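Local coordinates for 2-keto-3-deoxygluconate kinase (PDB 2AFB), which probably phosphorylates 2-keto-3-deoxygluconate at the expense of ATP, as a sugar kinase of the pfkB (ribokinase) family, at residues A[60-72]-A[121-135]. Residues are numbered along the deposited sequence; the frame is centred on the assembly and turned at random.
Sequences DAYFVTKLPNNPL and AISEAKREDFDWEKI. With NI (nickel (II) ion), chain E.
K66 and I122 mark the closest backbone approach, with CA atoms 4.8 Å apart; the separation widens to 8.3 Å between V64 CA and I135 CA, where contact is made through side chains. Where the two segments run close, one water donates to K66 O and accepts from I122 N, bridging the two backbones. With chi1 at -165°, the K66 side chain points away from its own amide nitrogen and stays extended beyond CG, which carries CD past A121 O (3.4 Å) and brings NZ to D129 OD2 at 3.0 Å, a salt bridge. A second water links NZ to A121 O. D129 OD2 also accepts from K126 N, nearly straight at 176°, and the two donors reach it from opposite faces of the carboxylate. Replacing D129 by an alanine would probably leave the K66 ammonium without its carboxylate mate and K126 N without its acceptor. Farther along, V64 divides its methyls: CG1 lies 3.6 Å from F130 CD1 and also touches W132, while CG2 meets I135 CG2 tip to tip. The F130 ring turns its edge to T65 O, 3.4 Å from CE1. Residues 121-135 lie against the C-terminal half of strand 60-67, next to strand 14-18 in the large mixed sheet of this ribokinase-type fold; F18 meets F130 and W132 edge-to-face, and helix 155-169 packs against W132.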
loop_
_atom_site.group_PDB
_atom_site.type_symbol
_atom_site.label_atom_id
_atom_site.label_comp_id
_atom_site.label_asym_id
_atom_site.label_seq_id
_atom_site.Cartn_x
_atom_site.Cartn_y
_atom_site.Cartn_z
ATOM N N ASP A 60 -2.904 -24.846 25.812
ATOM C CA ASP A 60 -2.497 -23.689 26.617
ATOM C C ASP A 60 -1.008 -23.526 26.476
ATOM O O ASP A 60 -0.229 -24.079 27.227
ATOM C CB ASP A 60 -2.868 -23.866 28.073
ATOM C CG ASP A 60 -4.363 -23.848 28.294
ATOM O OD1 ASP A 60 -5.122 -23.318 27.443
ATOM O OD2 ASP A 60 -4.761 -24.378 29.332
ATOM N N ALA A 61 -0.638 -22.758 25.486
ATOM C CA ALA A 61 0.742 -22.560 25.114
ATOM C C ALA A 61 1.260 -21.305 25.780
ATOM O O ALA A 61 0.660 -20.244 25.648
ATOM C CB ALA A 61 0.853 -22.461 23.622
ATOM N N TYR A 62 2.348 -21.435 26.520
ATOM C CA TYR A 62 3.010 -20.251 27.097
ATOM C C TYR A 62 4.360 -20.128 26.443
ATOM O O TYR A 62 5.071 -21.119 26.290
ATOM C CB TYR A 62 3.225 -20.385 28.592
ATOM C CG TYR A 62 1.978 -20.518 29.400
ATOM C CD1 TYR A 62 1.248 -21.691 29.399
ATOM C CD2 TYR A 62 1.543 -19.470 30.219
ATOM C CE1 TYR A 62 0.077 -21.808 30.167
ATOM C CE2 TYR A 62 0.393 -19.589 31.001
ATOM C CZ TYR A 62 -0.329 -20.765 30.962
ATOM O OH TYR A 62 -1.469 -20.891 31.732
ATOM N N PHE A 63 4.723 -18.910 26.078
ATOM C CA PHE A 63 6.050 -18.662 25.555
ATOM C C PHE A 63 6.829 -17.888 26.607
ATOM O O PHE A 63 6.370 -16.864 27.115
ATOM C CB PHE A 63 5.977 -17.845 24.272
ATOM C CG PHE A 63 7.312 -17.505 23.688
ATOM C CD1 PHE A 63 8.178 -18.501 23.336
ATOM C CD2 PHE A 63 7.675 -16.176 23.431
ATOM C CE1 PHE A 63 9.403 -18.220 22.779
ATOM C CE2 PHE A 63 8.880 -15.886 22.863
ATOM C CZ PHE A 63 9.758 -16.923 22.519
ATOM N N VAL A 64 8.019 -18.384 26.911
ATOM C CA VAL A 64 8.860 -17.778 27.911
ATOM C C VAL A 64 10.011 -17.051 27.214
ATOM O O VAL A 64 10.720 -17.640 26.423
ATOM C CB VAL A 64 9.421 -18.837 28.846
ATOM C CG1 VAL A 64 10.308 -18.176 29.932
ATOM C CG2 VAL A 64 8.290 -19.636 29.426
ATOM N N THR A 65 10.189 -15.781 27.539
ATOM C CA THR A 65 11.243 -14.968 26.959
ATOM C C THR A 65 11.403 -13.689 27.798
ATOM O O THR A 65 10.807 -13.557 28.869
ATOM C CB THR A 65 10.990 -14.639 25.457
ATOM O OG1 THR A 65 12.220 -14.248 24.856
ATOM C CG2 THR A 65 9.960 -13.517 25.238
ATOM N N LYS A 66 12.268 -12.794 27.325
ATOM C CA LYS A 66 12.426 -11.451 27.864
ATOM C C LYS A 66 12.286 -10.491 26.688
ATOM O O LYS A 66 12.824 -10.735 25.587
ATOM C CB LYS A 66 13.809 -11.283 28.583
ATOM C CG LYS A 66 13.879 -10.066 29.446
ATOM C CD LYS A 66 15.207 -9.897 30.100
ATOM C CE LYS A 66 15.155 -8.864 31.260
ATOM N NZ LYS A 66 16.521 -8.724 31.931
ATOM N N LEU A 67 11.500 -9.437 26.905
ATOM C CA LEU A 67 11.354 -8.356 25.951
ATOM C C LEU A 67 11.527 -7.030 26.634
ATOM O O LEU A 67 11.213 -6.919 27.821
ATOM C CB LEU A 67 9.956 -8.383 25.327
ATOM C CG LEU A 67 9.716 -9.610 24.449
ATOM C CD1 LEU A 67 8.280 -9.726 24.078
ATOM C CD2 LEU A 67 10.593 -9.519 23.212
ATOM N N PRO A 68 11.957 -6.004 25.878
ATOM C CA PRO A 68 12.143 -4.693 26.481
ATOM C C PRO A 68 10.794 -4.068 26.728
ATOM O O PRO A 68 9.876 -4.358 26.011
ATOM C CB PRO A 68 12.870 -3.902 25.389
ATOM C CG PRO A 68 12.405 -4.528 24.126
ATOM C CD PRO A 68 12.286 -5.989 24.439
ATOM N N ASN A 69 10.689 -3.219 27.728
ATOM C CA ASN A 69 9.556 -2.316 27.833
ATOM C C ASN A 69 9.668 -1.162 26.860
ATOM O O ASN A 69 10.087 -0.079 27.228
ATOM C CB ASN A 69 9.426 -1.770 29.253
ATOM C CG ASN A 69 8.967 -2.817 30.230
ATOM O OD1 ASN A 69 7.927 -3.456 30.025
ATOM N ND2 ASN A 69 9.726 -2.998 31.290
ATOM N N ASN A 70 9.331 -1.412 25.601
ATOM C CA ASN A 70 9.213 -0.371 24.632
ATOM C C ASN A 70 8.116 -0.866 23.707
ATOM O O ASN A 70 7.673 -1.990 23.850
ATOM C CB ASN A 70 10.594 -0.046 23.989
ATOM C CG ASN A 70 11.124 -1.136 23.006
ATOM O OD1 ASN A 70 10.357 -1.906 22.468
ATOM N ND2 ASN A 70 12.456 -1.143 22.750
ATOM N N PRO A 71 7.637 -0.016 22.795
ATOM C CA PRO A 71 6.559 -0.428 21.912
ATOM C C PRO A 71 6.826 -1.666 21.067
ATOM O O PRO A 71 5.878 -2.342 20.703
ATOM C CB PRO A 71 6.396 0.770 20.997
ATOM C CG PRO A 71 6.855 1.924 21.792
ATOM C CD PRO A 71 8.007 1.400 22.560
ATOM N N LEU A 72 8.075 -1.958 20.721
ATOM C CA LEU A 72 8.352 -3.174 19.947
ATOM C C LEU A 72 8.162 -4.422 20.793
ATOM O O LEU A 72 7.550 -5.385 20.361
ATOM C CB LEU A 72 9.741 -3.124 19.305
ATOM C CG LEU A 72 9.728 -2.000 18.238
ATOM C CD1 LEU A 72 11.032 -1.332 18.131
ATOM C CD2 LEU A 72 9.212 -2.484 16.884
ATOM N N ALA A 121 17.319 -7.985 24.728
ATOM C CA ALA A 121 16.966 -8.179 26.118
ATOM C C ALA A 121 17.097 -9.673 26.527
ATOM O O ALA A 121 17.570 -9.991 27.608
ATOM C CB ALA A 121 15.535 -7.641 26.359
ATOM N N ILE A 122 16.680 -10.589 25.664
ATOM C CA ILE A 122 16.789 -12.011 26.008
ATOM C C ILE A 122 18.252 -12.448 26.030
ATOM O O ILE A 122 18.636 -13.243 26.886
ATOM C CB ILE A 122 15.909 -12.927 25.081
ATOM C CG1 ILE A 122 16.017 -14.413 25.440
ATOM C CG2 ILE A 122 16.290 -12.792 23.605
ATOM C CD1 ILE A 122 15.348 -14.770 26.705
ATOM N N SER A 123 19.058 -11.930 25.103
ATOM C CA SER A 123 20.469 -12.306 25.004
ATOM C C SER A 123 21.209 -11.997 26.294
ATOM O O SER A 123 22.067 -12.755 26.670
ATOM C CB SER A 123 21.173 -11.669 23.800
ATOM O OG SER A 123 21.514 -10.324 24.007
ATOM N N GLU A 124 20.790 -10.935 26.969
ATOM C CA GLU A 124 21.371 -10.435 28.197
ATOM C C GLU A 124 20.549 -10.866 29.429
ATOM O O GLU A 124 20.780 -10.379 30.550
ATOM C CB GLU A 124 21.409 -8.886 28.108
ATOM C CG GLU A 124 22.207 -8.412 26.907
ATOM C CD GLU A 124 22.494 -6.926 26.924
ATOM O OE1 GLU A 124 21.724 -6.191 27.588
ATOM O OE2 GLU A 124 23.491 -6.501 26.265
ATOM N N ALA A 125 19.593 -11.772 29.242
ATOM C CA ALA A 125 18.798 -12.244 30.387
ATOM C C ALA A 125 19.661 -13.000 31.437
ATOM O O ALA A 125 20.695 -13.626 31.118
ATOM C CB ALA A 125 17.643 -13.092 29.938
ATOM N N LYS A 126 19.210 -12.873 32.683
ATOM C CA LYS A 126 19.839 -13.440 33.838
ATOM C C LYS A 126 19.025 -14.629 34.337
ATOM O O LYS A 126 17.798 -14.728 34.125
ATOM C CB LYS A 126 19.934 -12.386 34.960
ATOM C CG LYS A 126 20.709 -11.131 34.623
ATOM C CD LYS A 126 22.179 -11.161 35.034
ATOM N N ARG A 127 19.700 -15.530 35.045
ATOM C CA ARG A 127 19.023 -16.712 35.534
ATOM C C ARG A 127 17.819 -16.348 36.416
ATOM O O ARG A 127 16.791 -17.029 36.373
ATOM C CB ARG A 127 20.012 -17.632 36.238
ATOM C CG ARG A 127 21.017 -18.308 35.264
ATOM C CD ARG A 127 22.117 -19.014 36.050
ATOM N NE ARG A 127 21.654 -20.234 36.716
ATOM C CZ ARG A 127 22.369 -20.929 37.594
ATOM N NH1 ARG A 127 23.577 -20.520 37.983
ATOM N NH2 ARG A 127 21.857 -22.020 38.130
ATOM N N GLU A 128 17.923 -15.248 37.160
ATOM C CA GLU A 128 16.884 -14.841 38.112
ATOM C C GLU A 128 15.653 -14.277 37.433
ATOM O O GLU A 128 14.614 -14.074 38.076
ATOM C CB GLU A 128 17.430 -13.801 39.106
ATOM N N ASP A 129 15.754 -14.036 36.129
ATOM C CA ASP A 129 14.621 -13.490 35.365
ATOM C C ASP A 129 13.459 -14.447 35.252
ATOM O O ASP A 129 12.370 -13.996 34.939
ATOM C CB ASP A 129 15.080 -13.011 33.971
ATOM C CG ASP A 129 15.991 -11.765 34.052
ATOM O OD1 ASP A 129 15.942 -11.065 35.063
ATOM O OD2 ASP A 129 16.760 -11.473 33.113
ATOM N N PHE A 130 13.697 -15.735 35.545
ATOM C CA PHE A 130 12.755 -16.838 35.294
ATOM C C PHE A 130 12.614 -17.788 36.478
ATOM O O PHE A 130 13.613 -18.310 36.978
ATOM C CB PHE A 130 13.209 -17.676 34.080
ATOM C CG PHE A 130 13.468 -16.866 32.879
ATOM C CD1 PHE A 130 12.395 -16.310 32.153
ATOM C CD2 PHE A 130 14.766 -16.610 32.459
ATOM C CE1 PHE A 130 12.623 -15.513 31.020
ATOM C CE2 PHE A 130 15.009 -15.809 31.332
ATOM C CZ PHE A 130 13.924 -15.248 30.609
ATOM N N ASP A 131 11.361 -18.028 36.866
ATOM C CA ASP A 131 10.988 -18.861 37.994
ATOM C C ASP A 131 10.468 -20.156 37.424
ATOM O O ASP A 131 9.286 -20.263 37.095
ATOM C CB ASP A 131 9.903 -18.167 38.824
ATOM C CG ASP A 131 9.617 -18.879 40.124
ATOM O OD1 ASP A 131 10.066 -20.036 40.297
ATOM O OD2 ASP A 131 8.935 -18.268 40.981
ATOM N N TRP A 132 11.369 -21.121 37.275
ATOM C CA TRP A 132 11.072 -22.308 36.496
ATOM C C TRP A 132 10.101 -23.208 37.200
ATOM O O TRP A 132 9.291 -23.866 36.555
ATOM C CB TRP A 132 12.348 -23.058 36.102
ATOM C CG TRP A 132 13.107 -22.285 35.051
ATOM C CD1 TRP A 132 14.301 -21.637 35.207
ATOM C CD2 TRP A 132 12.697 -22.045 33.703
ATOM N NE1 TRP A 132 14.659 -21.020 34.030
ATOM C CE2 TRP A 132 13.679 -21.244 33.102
ATOM C CE3 TRP A 132 11.581 -22.432 32.938
ATOM C CZ2 TRP A 132 13.612 -20.865 31.763
ATOM C CZ3 TRP A 132 11.506 -22.034 31.630
ATOM C CH2 TRP A 132 12.515 -21.262 31.049
ATOM N N GLU A 133 10.147 -23.187 38.528
ATOM C CA GLU A 133 9.184 -23.894 39.342
ATOM C C GLU A 133 7.770 -23.398 39.132
ATOM O O GLU A 133 6.848 -24.174 39.236
ATOM C CB GLU A 133 9.537 -23.757 40.848
ATOM C CG GLU A 133 10.817 -24.467 41.260
ATOM C CD GLU A 133 10.671 -25.996 41.257
ATOM O OE1 GLU A 133 9.517 -26.483 41.161
ATOM O OE2 GLU A 133 11.709 -26.698 41.346
ATOM N N LYS A 134 7.590 -22.093 38.916
ATOM C CA LYS A 134 6.254 -21.496 38.676
ATOM C C LYS A 134 5.818 -21.755 37.219
ATOM O O LYS A 134 4.723 -22.261 36.939
ATOM C CB LYS A 134 6.297 -19.989 39.011
ATOM C CG LYS A 134 5.014 -19.183 38.786
ATOM N N ILE A 135 6.723 -21.439 36.302
ATOM C CA ILE A 135 6.530 -21.635 34.885
ATOM C C ILE A 135 6.081 -23.069 34.548
ATOM O O ILE A 135 5.100 -23.258 33.818
ATOM C CB ILE A 135 7.830 -21.283 34.094
ATOM C CG1 ILE A 135 8.098 -19.783 34.113
ATOM C CG2 ILE A 135 7.765 -21.761 32.612
ATOM C CD1 ILE A 135 9.565 -19.420 33.737
HETATM NI NI NI E . -6.474 -23.515 30.247
HETATM O O HOH W 1 17.956 -8.202 29.633
HETATM O O HOH W 2 14.653 -9.653 23.662
HETATM O O HOH W 3 -6.088 -24.110 32.666
HETATM O O HOH W 4 -6.902 -21.181 29.696
#